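Local structure of alpha-L-rhamnosidase (Streptomyces avermitilis, 3W5M) at residues R157-R161 with W257-E263; L503-M507 with S890-W894; F598-F602 with A958-S962. The protein hydrolyses terminal non-reducing alpha-L-rhamnose residues from plant flavonoid glycosides and gum arabic, and binds L-rhamnose through a separate calcium-dependent carbohydrate-binding module. One frame throughout, in Å; residues are numbered along the deposited sequence.

The three contacts sit in different parts of a six-domain chain. Contact 1 is remote from the other two, its centre about 52 Å from that of contact 2 and 70 Å from that of contact 3. It is a partly buried antiparallel strand pair in the carbohydrate-binding module, rich in tryptophan and arginine. Contact 3 is also an antiparallel pair and partly buried, but its inner face is phenylalanine and alanine. Contact 2 is the buried one. It has no strand pairing across it and relies on amide, threonine and backbone groups. Contacts 2 and 3 lie about 21 Å apart between centres, and both tie the catalytic domain to a neighbouring beta domain.

Contact 1 of 3, residues R157-R161 with W257-E263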
loop_
_atom_site.group_PDB
_atom_site.type_symbol
_atom_site.label_atom_id
_atom_site.label_comp_id
_atom_site.label_asym_id
_atom_site.label_seq_id
_atom_site.Cartn_x
_atom_site.Cartn_y
_atom_site.Cartn_z
ATOM N N ARG A 157 -22.682 -39.529 0.702
ATOM C CA ARG A 157 -22.707 -40.628 -0.274
ATOM C C ARG A 157 -21.262 -41.057 -0.554
ATOM O O ARG A 157 -20.334 -40.280 -0.329
ATOM C CB ARG A 157 -23.423 -40.234 -1.557
ATOM C CG ARG A 157 -24.859 -39.758 -1.297
ATOM C CD ARG A 157 -25.740 -40.918 -0.893
ATOM N NE ARG A 157 -27.144 -40.551 -0.666
ATOM C CZ ARG A 157 -27.771 -40.614 0.513
ATOM N NH1 ARG A 157 -27.132 -41.001 1.622
ATOM N NH2 ARG A 157 -29.084 -40.296 0.586
ATOM N N TRP A 158 -21.099 -42.301 -0.992
ATOM C CA TRP A 158 -19.767 -42.891 -1.170
ATOM C C TRP A 158 -19.609 -43.334 -2.622
ATOM O O TRP A 158 -20.591 -43.794 -3.252
ATOM C CB TRP A 158 -19.611 -44.074 -0.195
ATOM C CG TRP A 158 -19.619 -43.630 1.252
ATOM C CD1 TRP A 158 -18.533 -43.316 2.018
ATOM C CD2 TRP A 158 -20.774 -43.431 2.095
ATOM N NE1 TRP A 158 -18.933 -42.939 3.278
ATOM C CE2 TRP A 158 -20.301 -42.991 3.348
ATOM C CE3 TRP A 158 -22.163 -43.580 1.902
ATOM C CZ2 TRP A 158 -21.161 -42.703 4.420
ATOM C CZ3 TRP A 158 -23.019 -43.280 2.949
ATOM C CH2 TRP A 158 -22.514 -42.845 4.199
ATOM N N PHE A 159 -18.386 -43.222 -3.148
ATOM C CA PHE A 159 -18.101 -43.451 -4.564
ATOM C C PHE A 159 -16.776 -44.162 -4.722
ATOM O O PHE A 159 -15.814 -43.831 -4.000
ATOM C CB PHE A 159 -17.988 -42.118 -5.303
ATOM C CG PHE A 159 -19.229 -41.266 -5.170
ATOM C CD1 PHE A 159 -19.405 -40.502 -4.023
ATOM C CD2 PHE A 159 -20.239 -41.289 -6.137
ATOM C CE1 PHE A 159 -20.561 -39.739 -3.845
ATOM C CE2 PHE A 159 -21.390 -40.510 -5.963
ATOM C CZ PHE A 159 -21.546 -39.753 -4.830
ATOM N N ARG A 160 -16.742 -45.079 -5.685
ATOM C CA ARG A 160 -15.526 -45.804 -6.045
ATOM C C ARG A 160 -15.352 -45.907 -7.539
ATOM O O ARG A 160 -16.338 -46.008 -8.290
ATOM C CB ARG A 160 -15.584 -47.237 -5.488
ATOM C CG ARG A 160 -15.326 -47.362 -3.994
ATOM C CD ARG A 160 -15.482 -48.806 -3.482
ATOM N NE ARG A 160 -14.733 -49.792 -4.271
ATOM C CZ ARG A 160 -13.485 -50.169 -4.013
ATOM N NH1 ARG A 160 -12.827 -49.659 -2.986
ATOM N NH2 ARG A 160 -12.899 -51.089 -4.784
ATOM N N ARG A 161 -14.090 -45.933 -7.965
ATOM C CA ARG A 161 -13.762 -46.267 -9.347
ATOM C C ARG A 161 -12.371 -46.859 -9.410
ATOM O O ARG A 161 -11.428 -46.360 -8.821
ATOM C CB ARG A 161 -13.864 -45.072 -10.302
ATOM C CG ARG A 161 -13.762 -45.483 -11.766
ATOM C CD ARG A 161 -13.985 -44.343 -12.742
ATOM N NE ARG A 161 -13.589 -44.727 -14.095
ATOM C CZ ARG A 161 -13.703 -43.937 -15.153
ATOM N NH1 ARG A 161 -14.215 -42.716 -15.024
ATOM N NH2 ARG A 161 -13.319 -44.380 -16.343
ATOM N N TRP A 257 -18.326 -44.589 -12.397
ATOM C CA TRP A 257 -18.084 -44.700 -10.961
ATOM C C TRP A 257 -19.241 -45.437 -10.340
ATOM O O TRP A 257 -20.375 -45.301 -10.801
ATOM C CB TRP A 257 -17.990 -43.325 -10.284
ATOM C CG TRP A 257 -16.724 -42.569 -10.601
ATOM C CD1 TRP A 257 -16.326 -42.071 -11.822
ATOM C CD2 TRP A 257 -15.717 -42.197 -9.668
ATOM N NE1 TRP A 257 -15.125 -41.417 -11.687
ATOM C CE2 TRP A 257 -14.724 -41.489 -10.379
ATOM C CE3 TRP A 257 -15.543 -42.413 -8.288
ATOM C CZ2 TRP A 257 -13.555 -40.992 -9.753
ATOM C CZ3 TRP A 257 -14.386 -41.912 -7.666
ATOM C CH2 TRP A 257 -13.415 -41.220 -8.403
ATOM N N LYS A 258 -18.952 -46.196 -9.292
ATOM C CA LYS A 258 -19.994 -46.854 -8.495
ATOM C C LYS A 258 -20.298 -45.972 -7.306
ATOM O O LYS A 258 -19.406 -45.290 -6.805
ATOM C CB LYS A 258 -19.526 -48.230 -8.001
ATOM C CG LYS A 258 -19.355 -49.283 -9.078
ATOM C CD LYS A 258 -20.694 -49.608 -9.742
ATOM C CE LYS A 258 -20.718 -51.010 -10.347
ATOM N NZ LYS A 258 -21.066 -52.062 -9.352
ATOM N N SER A 259 -21.553 -45.986 -6.844
ATOM C CA SER A 259 -21.945 -45.209 -5.683
ATOM C C SER A 259 -22.810 -46.001 -4.706
ATOM O O SER A 259 -23.490 -46.937 -5.112
ATOM C CB SER A 259 -22.683 -43.932 -6.111
ATOM O OG SER A 259 -22.988 -43.171 -4.924
ATOM N N THR A 260 -22.787 -45.616 -3.429
ATOM C CA THR A 260 -23.726 -46.203 -2.464
ATOM C C THR A 260 -24.274 -45.171 -1.511
ATOM O O THR A 260 -23.603 -44.174 -1.249
ATOM C CB THR A 260 -23.126 -47.383 -1.672
ATOM O OG1 THR A 260 -24.180 -48.068 -0.987
ATOM C CG2 THR A 260 -22.054 -46.907 -0.671
ATOM N N ASP A 261 -25.488 -45.419 -1.009
ATOM C CA ASP A 261 -26.137 -44.555 -0.016
ATOM C C ASP A 261 -26.209 -45.112 1.414
ATOM O O ASP A 261 -26.900 -44.535 2.255
ATOM C CB ASP A 261 -27.554 -44.154 -0.484
ATOM C CG ASP A 261 -28.503 -45.367 -0.680
ATOM O OD1 ASP A 261 -28.052 -46.536 -0.679
ATOM O OD2 ASP A 261 -29.732 -45.144 -0.867
ATOM N N HIS A 262 -25.535 -46.232 1.686
ATOM C CA HIS A 262 -25.443 -46.767 3.059
ATOM C C HIS A 262 -23.975 -46.802 3.395
ATOM O O HIS A 262 -23.176 -47.322 2.593
ATOM C CB HIS A 262 -26.014 -48.192 3.155
ATOM C CG HIS A 262 -27.419 -48.308 2.663
ATOM N ND1 HIS A 262 -28.494 -47.792 3.358
ATOM C CD2 HIS A 262 -27.929 -48.868 1.538
ATOM C CE1 HIS A 262 -29.607 -48.027 2.682
ATOM N NE2 HIS A 262 -29.292 -48.679 1.575
ATOM N N GLU A 263 -23.616 -46.257 4.556
ATOM C CA GLU A 263 -22.233 -46.261 4.998
ATOM C C GLU A 263 -21.556 -47.633 4.792
ATOM O O GLU A 263 -22.020 -48.645 5.333
ATOM C CB GLU A 263 -22.108 -45.828 6.444
ATOM C CG GLU A 263 -20.647 -45.616 6.809
ATOM C CD GLU A 263 -20.440 -45.282 8.262
ATOM O OE1 GLU A 263 -21.372 -44.718 8.872
ATOM O OE2 GLU A 263 -19.341 -45.582 8.785
#
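Trp158 reaches from Thr260 to Glu263. Its CB packs on the methyl of Thr260, 3.8 Å from CG2. CG is anti to the carbonyl carbon (chi1 -66°), which carries the indole along the strands toward Glu263. The ring meets Thr260 O at its edge, in plane, 3.5 Å from CE3. Farther out, CZ3 comes to 3.4 Å from Glu263 N. Glu263 CA then covers one face of the six-membered ring as a CH-pi contact, 3.7 Å from its centroid. CZ2 and CH2 also touch Glu263 CB.

The two strands run antiparallel. Trp158 and Thr260 exchange two backbone bonds, as do Arg160 and Lys258. Ser259 OG adds a bond to Trp158 O, at 3.0 Å, and Thr260 N reaches the same oxygen from the opposite face of its plane. Ser259 OG also lies over the Phe159 ring, 3.3 Å from Phe159 CE2. Arg157 lays one face of its guanidinium against Asp261 CB, while its NE forms a salt bridge to Glu145.

At the other end Trp257 CE3 meets Phe159 CB at 3.9 Å. Arg161 is modelled in two conformers; in one of them CB and CD lie over a face of the Trp257 ring. Trp257 NE1 is bonded to the carbonyl of Phe252, which helps to fix the indole. With an alanine at Trp257 that carbonyl would lose its indole donor, and a gap is likely to open beside Phe159 CB. Strand 258-260 is an outermost strand of a five-stranded antiparallel sheet in CBM67, the rhamnose-binding module, a fold consistent with a beta-jelly roll.

Contact 2 of 3, residues L503-M507 with S890-W894; sequences LGQNM and STTMW
Thr891 is gripped by two neighbours of the 503-507 corner. Gln505 NE2 donates to Thr891 O at 2.9 Å, and the bond is nearly straight, with an N-H...O angle of 169°. The acceptor lies in the amide plane of Gln505, but the nitrogen stands above the carbonyl plane of Thr891. The second bond runs from Asn506 N to Thr891 OG1, at 3.0 Å. This hydroxyl is between the backbone N and the carbonyl carbon (chi1 51°), which turns CG2 toward Gly504 O, 3.6 Å away. Asn506 ND2 gives a longer bond to Thr892 OG1, at 3.3 Å. Thr892 CG2 fills in beside Asn506 O and the Gln505 amide.

The next shell holds these donors in place. Gln505 bends at chi2 (66°), and its NE2 also bonds back to Asn506 O at 3.1 Å. The two acceptors, one from each segment, together fix the rotation of the amide. Asn506 ND2 has a further acceptor in Glu529 OE2, and Thr892 OG1 is bonded to Phe914 O, its stronger polar partner. Helix 607-622 packs Trp618 on Gln505 and Lys611 on Thr891. Gly504 has positive phi, a backbone shape that favours glycine, at the corner leading into strand 506-508.

The polar seam joins the concanavalin-like domain to a loop of the (alpha/alpha)6-barrel. That loop leads directly into the catalytic site: Glu895, the probable proton acceptor, follows Trp894, and rhamnose-binding His916 pairs with Met893 through the backbone.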
loop_
_atom_site.group_PDB
_atom_site.type_symbol
_atom_site.label_atom_id
_atom_site.label_comp_id
_atom_site.label_asym_id
_atom_site.label_seq_id
_atom_site.Cartn_x
_atom_site.Cartn_y
_atom_site.Cartn_z
ATOM N N LEU A 503 11.213 -10.814 14.726
ATOM C CA LEU A 503 11.955 -9.771 14.045
ATOM C C LEU A 503 11.977 -8.468 14.876
ATOM O O LEU A 503 12.702 -7.537 14.542
ATOM C CB LEU A 503 11.356 -9.523 12.642
ATOM C CG LEU A 503 11.421 -10.636 11.590
ATOM C CD1 LEU A 503 11.174 -10.067 10.209
ATOM C CD2 LEU A 503 12.758 -11.356 11.601
ATOM N N GLY A 504 11.165 -8.425 15.929
ATOM C CA GLY A 504 11.219 -7.345 16.928
ATOM C C GLY A 504 10.434 -6.123 16.507
ATOM O O GLY A 504 10.297 -5.156 17.283
ATOM N N GLN A 505 9.916 -6.159 15.282
ATOM C CA GLN A 505 9.175 -5.003 14.733
ATOM C C GLN A 505 8.103 -5.546 13.804
ATOM O O GLN A 505 8.398 -6.426 13.009
ATOM C CB GLN A 505 10.132 -4.066 13.959
ATOM C CG GLN A 505 9.417 -2.982 13.112
ATOM C CD GLN A 505 8.646 -1.941 13.942
ATOM O OE1 GLN A 505 9.216 -1.300 14.828
ATOM N NE2 GLN A 505 7.346 -1.789 13.668
ATOM N N ASN A 506 6.875 -5.029 13.888
ATOM C CA ASN A 506 5.819 -5.432 12.977
ATOM C C ASN A 506 6.091 -4.707 11.649
ATOM O O ASN A 506 5.898 -3.493 11.560
ATOM C CB ASN A 506 4.440 -5.031 13.543
ATOM C CG ASN A 506 3.258 -5.674 12.809
ATOM O OD1 ASN A 506 3.400 -6.612 12.010
ATOM N ND2 ASN A 506 2.054 -5.139 13.078
ATOM N N MET A 507 6.515 -5.467 10.626
ATOM C CA MET A 507 7.028 -4.913 9.382
ATOM C C MET A 507 6.190 -5.407 8.196
ATOM O O MET A 507 5.281 -6.268 8.335
ATOM C CB MET A 507 8.502 -5.332 9.180
ATOM C CG MET A 507 8.671 -6.841 9.119
ATOM S SD MET A 507 10.094 -7.336 8.096
ATOM C CE MET A 507 9.364 -7.227 6.445
ATOM N N SER A 890 3.523 -2.947 21.561
ATOM C CA SER A 890 3.194 -2.478 20.182
ATOM C C SER A 890 4.402 -1.840 19.516
ATOM O O SER A 890 5.195 -1.161 20.166
ATOM C CB SER A 890 1.991 -1.520 20.165
ATOM O OG SER A 890 2.342 -0.249 20.687
ATOM N N THR A 891 4.561 -2.086 18.214
ATOM C CA THR A 891 5.599 -1.420 17.441
ATOM C C THR A 891 4.980 -0.701 16.224
ATOM O O THR A 891 5.703 -0.191 15.380
ATOM C CB THR A 891 6.682 -2.415 16.966
ATOM O OG1 THR A 891 6.027 -3.507 16.322
ATOM C CG2 THR A 891 7.536 -2.959 18.180
ATOM N N THR A 892 3.656 -0.734 16.127
ATOM C CA THR A 892 2.880 -0.046 15.100
ATOM C C THR A 892 1.617 0.420 15.797
ATOM O O THR A 892 1.462 0.170 16.997
ATOM C CB THR A 892 2.485 -0.958 13.925
ATOM O OG1 THR A 892 1.864 -2.167 14.410
ATOM C CG2 THR A 892 3.688 -1.300 13.061
ATOM N N MET A 893 0.730 1.106 15.073
ATOM C CA MET A 893 -0.547 1.532 15.640
ATOM C C MET A 893 -1.574 0.471 15.344
ATOM O O MET A 893 -1.631 -0.068 14.224
ATOM C CB MET A 893 -1.022 2.887 15.086
ATOM C CG MET A 893 0.063 3.951 15.076
ATOM S SD MET A 893 0.917 4.212 16.627
ATOM C CE MET A 893 -0.479 4.968 17.473
ATOM N N TRP A 894 -2.405 0.163 16.338
ATOM C CA TRP A 894 -3.460 -0.845 16.136
ATOM C C TRP A 894 -4.753 -0.281 15.574
ATOM O O TRP A 894 -5.062 0.911 15.778
ATOM C CB TRP A 894 -3.787 -1.544 17.467
ATOM C CG TRP A 894 -2.649 -2.185 18.157
ATOM C CD1 TRP A 894 -1.436 -2.552 17.630
ATOM C CD2 TRP A 894 -2.644 -2.612 19.524
ATOM N NE1 TRP A 894 -0.667 -3.161 18.611
ATOM C CE2 TRP A 894 -1.395 -3.216 19.773
ATOM C CE3 TRP A 894 -3.584 -2.534 20.563
ATOM C CZ2 TRP A 894 -1.044 -3.727 21.044
ATOM C CZ3 TRP A 894 -3.244 -3.057 21.825
ATOM C CH2 TRP A 894 -1.990 -3.652 22.042
#

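Contact 3 of 3, residues F598-F602 with A958-S962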
loop_
_atom_site.group_PDB
_atom_site.type_symbol
_atom_site.label_atom_id
_atom_site.label_comp_id
_atom_site.label_asym_id
_atom_site.label_seq_id
_atom_site.Cartn_x
_atom_site.Cartn_y
_atom_site.Cartn_z
ATOM N N PHE A 598 12.325 9.485 4.487
ATOM C CA PHE A 598 11.727 9.938 5.745
ATOM C C PHE A 598 12.130 11.387 5.972
ATOM O O PHE A 598 13.246 11.774 5.683
ATOM C CB PHE A 598 12.169 9.036 6.912
ATOM C CG PHE A 598 11.614 7.649 6.805
ATOM C CD1 PHE A 598 12.301 6.667 6.075
ATOM C CD2 PHE A 598 10.366 7.348 7.348
ATOM C CE1 PHE A 598 11.739 5.401 5.918
ATOM C CE2 PHE A 598 9.810 6.075 7.207
ATOM C CZ PHE A 598 10.505 5.105 6.488
ATOM N N THR A 599 11.201 12.202 6.455
ATOM C CA THR A 599 11.435 13.638 6.448
ATOM C C THR A 599 11.215 14.293 7.812
ATOM O O THR A 599 11.159 15.524 7.905
ATOM C CB THR A 599 10.518 14.341 5.416
ATOM O OG1 THR A 599 9.170 13.917 5.629
ATOM C CG2 THR A 599 10.959 13.989 3.961
ATOM N N PHE A 600 11.103 13.500 8.873
ATOM C CA PHE A 600 10.954 14.091 10.203
ATOM C C PHE A 600 11.692 13.324 11.276
ATOM O O PHE A 600 11.318 12.188 11.602
ATOM C CB PHE A 600 9.472 14.235 10.600
ATOM C CG PHE A 600 9.227 15.324 11.628
ATOM C CD1 PHE A 600 9.368 15.075 12.991
ATOM C CD2 PHE A 600 8.871 16.619 11.222
ATOM C CE1 PHE A 600 9.153 16.086 13.923
ATOM C CE2 PHE A 600 8.655 17.619 12.157
ATOM C CZ PHE A 600 8.798 17.350 13.505
ATOM N N GLU A 601 12.730 13.948 11.827
ATOM C CA GLU A 601 13.460 13.379 12.971
ATOM C C GLU A 601 12.908 14.016 14.237
ATOM O O GLU A 601 12.820 15.236 14.312
ATOM C CB GLU A 601 14.942 13.698 12.876
ATOM C CG GLU A 601 15.580 13.410 11.534
ATOM C CD GLU A 601 16.542 12.254 11.603
ATOM O OE1 GLU A 601 16.953 11.913 12.736
ATOM O OE2 GLU A 601 16.891 11.691 10.535
ATOM N N PHE A 602 12.552 13.199 15.223
ATOM C CA PHE A 602 11.886 13.677 16.430
ATOM C C PHE A 602 12.449 12.908 17.609
ATOM O O PHE A 602 12.484 11.671 17.576
ATOM C CB PHE A 602 10.388 13.429 16.292
ATOM C CG PHE A 602 9.563 13.812 17.499
ATOM C CD1 PHE A 602 9.304 15.141 17.799
ATOM C CD2 PHE A 602 8.996 12.828 18.298
ATOM C CE1 PHE A 602 8.506 15.485 18.900
ATOM C CE2 PHE A 602 8.207 13.152 19.394
ATOM C CZ PHE A 602 7.955 14.488 19.692
ATOM N N ALA A 958 14.116 18.296 16.832
ATOM C CA ALA A 958 13.460 17.820 15.608
ATOM C C ALA A 958 14.118 18.425 14.378
ATOM O O ALA A 958 14.665 19.536 14.432
ATOM C CB ALA A 958 11.986 18.182 15.625
ATOM N N THR A 959 14.071 17.700 13.262
ATOM C CA THR A 959 14.409 18.287 11.967
ATOM C C THR A 959 13.370 17.821 10.944
ATOM O O THR A 959 13.130 16.609 10.800
ATOM C CB THR A 959 15.813 17.867 11.495
ATOM O OG1 THR A 959 16.797 18.282 12.455
ATOM C CG2 THR A 959 16.140 18.500 10.124
ATOM N N PHE A 960 12.743 18.778 10.267
ATOM C CA PHE A 960 11.785 18.507 9.213
ATOM C C PHE A 960 12.437 18.845 7.875
ATOM O O PHE A 960 12.910 19.960 7.689
ATOM C CB PHE A 960 10.527 19.337 9.431
ATOM C CG PHE A 960 9.545 19.271 8.307
ATOM C CD1 PHE A 960 9.058 18.046 7.834
ATOM C CD2 PHE A 960 9.085 20.447 7.720
ATOM C CE1 PHE A 960 8.140 18.006 6.806
ATOM C CE2 PHE A 960 8.183 20.410 6.673
ATOM C CZ PHE A 960 7.716 19.191 6.208
ATOM N N ALA A 961 12.470 17.879 6.948
ATOM C CA ALA A 961 13.059 18.102 5.624
ATOM C C ALA A 961 12.000 18.755 4.728
ATOM O O ALA A 961 11.299 18.069 3.959
ATOM C CB ALA A 961 13.517 16.779 5.019
ATOM N N SER A 962 11.840 20.071 4.839
ATOM C CA SER A 962 10.847 20.760 4.017
ATOM C C SER A 962 11.352 20.895 2.579
ATOM O O SER A 962 12.546 20.703 2.313
ATOM C CB SER A 962 10.503 22.144 4.603
ATOM O OG SER A 962 11.434 23.110 4.170
#
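Phe600 and Phe960 are cross-strand neighbours on the same face of the sheet, and their side chains cross at about a right angle. Phe600 has its CG anti to the backbone N (chi1 -155°), which swings its ring in toward the 958-962 strand. There CD2 and CE2 reach Phe960 CB, with CD2 at 3.7 Å from that carbon. CD2 is equally close to Phe960 CD1, so the two rings also touch. Further round the Phe600 ring, CE1 and CZ approach Ala958 CB, the former at 3.9 Å. Thr959 O lies over one face of this ring, offset toward the rim. Ala958 CB also sits 3.3 Å from Glu601 O.

Thr599 and Ala961 continue the contact beyond the rings. Thr599 CB and CG2 both meet the methyl of Ala961, and Thr599 O accepts from Ala961 N at 2.9 Å. The same carbonyl lies beside the Phe960 ring, 3.3 Å from CD1. Glu601 and Thr959 point to the face turned from the phenylalanines and form a hydrogen-bonded pair. Their two backbone bonds are Glu601 N to Thr959 O, 2.9 Å, and Thr959 N to Glu601 O, 3.0 Å. Thr959 OG1 is also bonded to Ser968 OG on the next strand.

Strand 600-604 forms one edge of a six-stranded antiparallel sheet, with 955-962 inside it and 965-974 beyond. Tyr653, at the end of helix 641-654, and Tyr927 of helix 923-929 meet the Phe600 ring. Strand 600-604 leads into helix 607-622, so the pairing joins the start of the helical catalytic domain to the C-terminal beta domain.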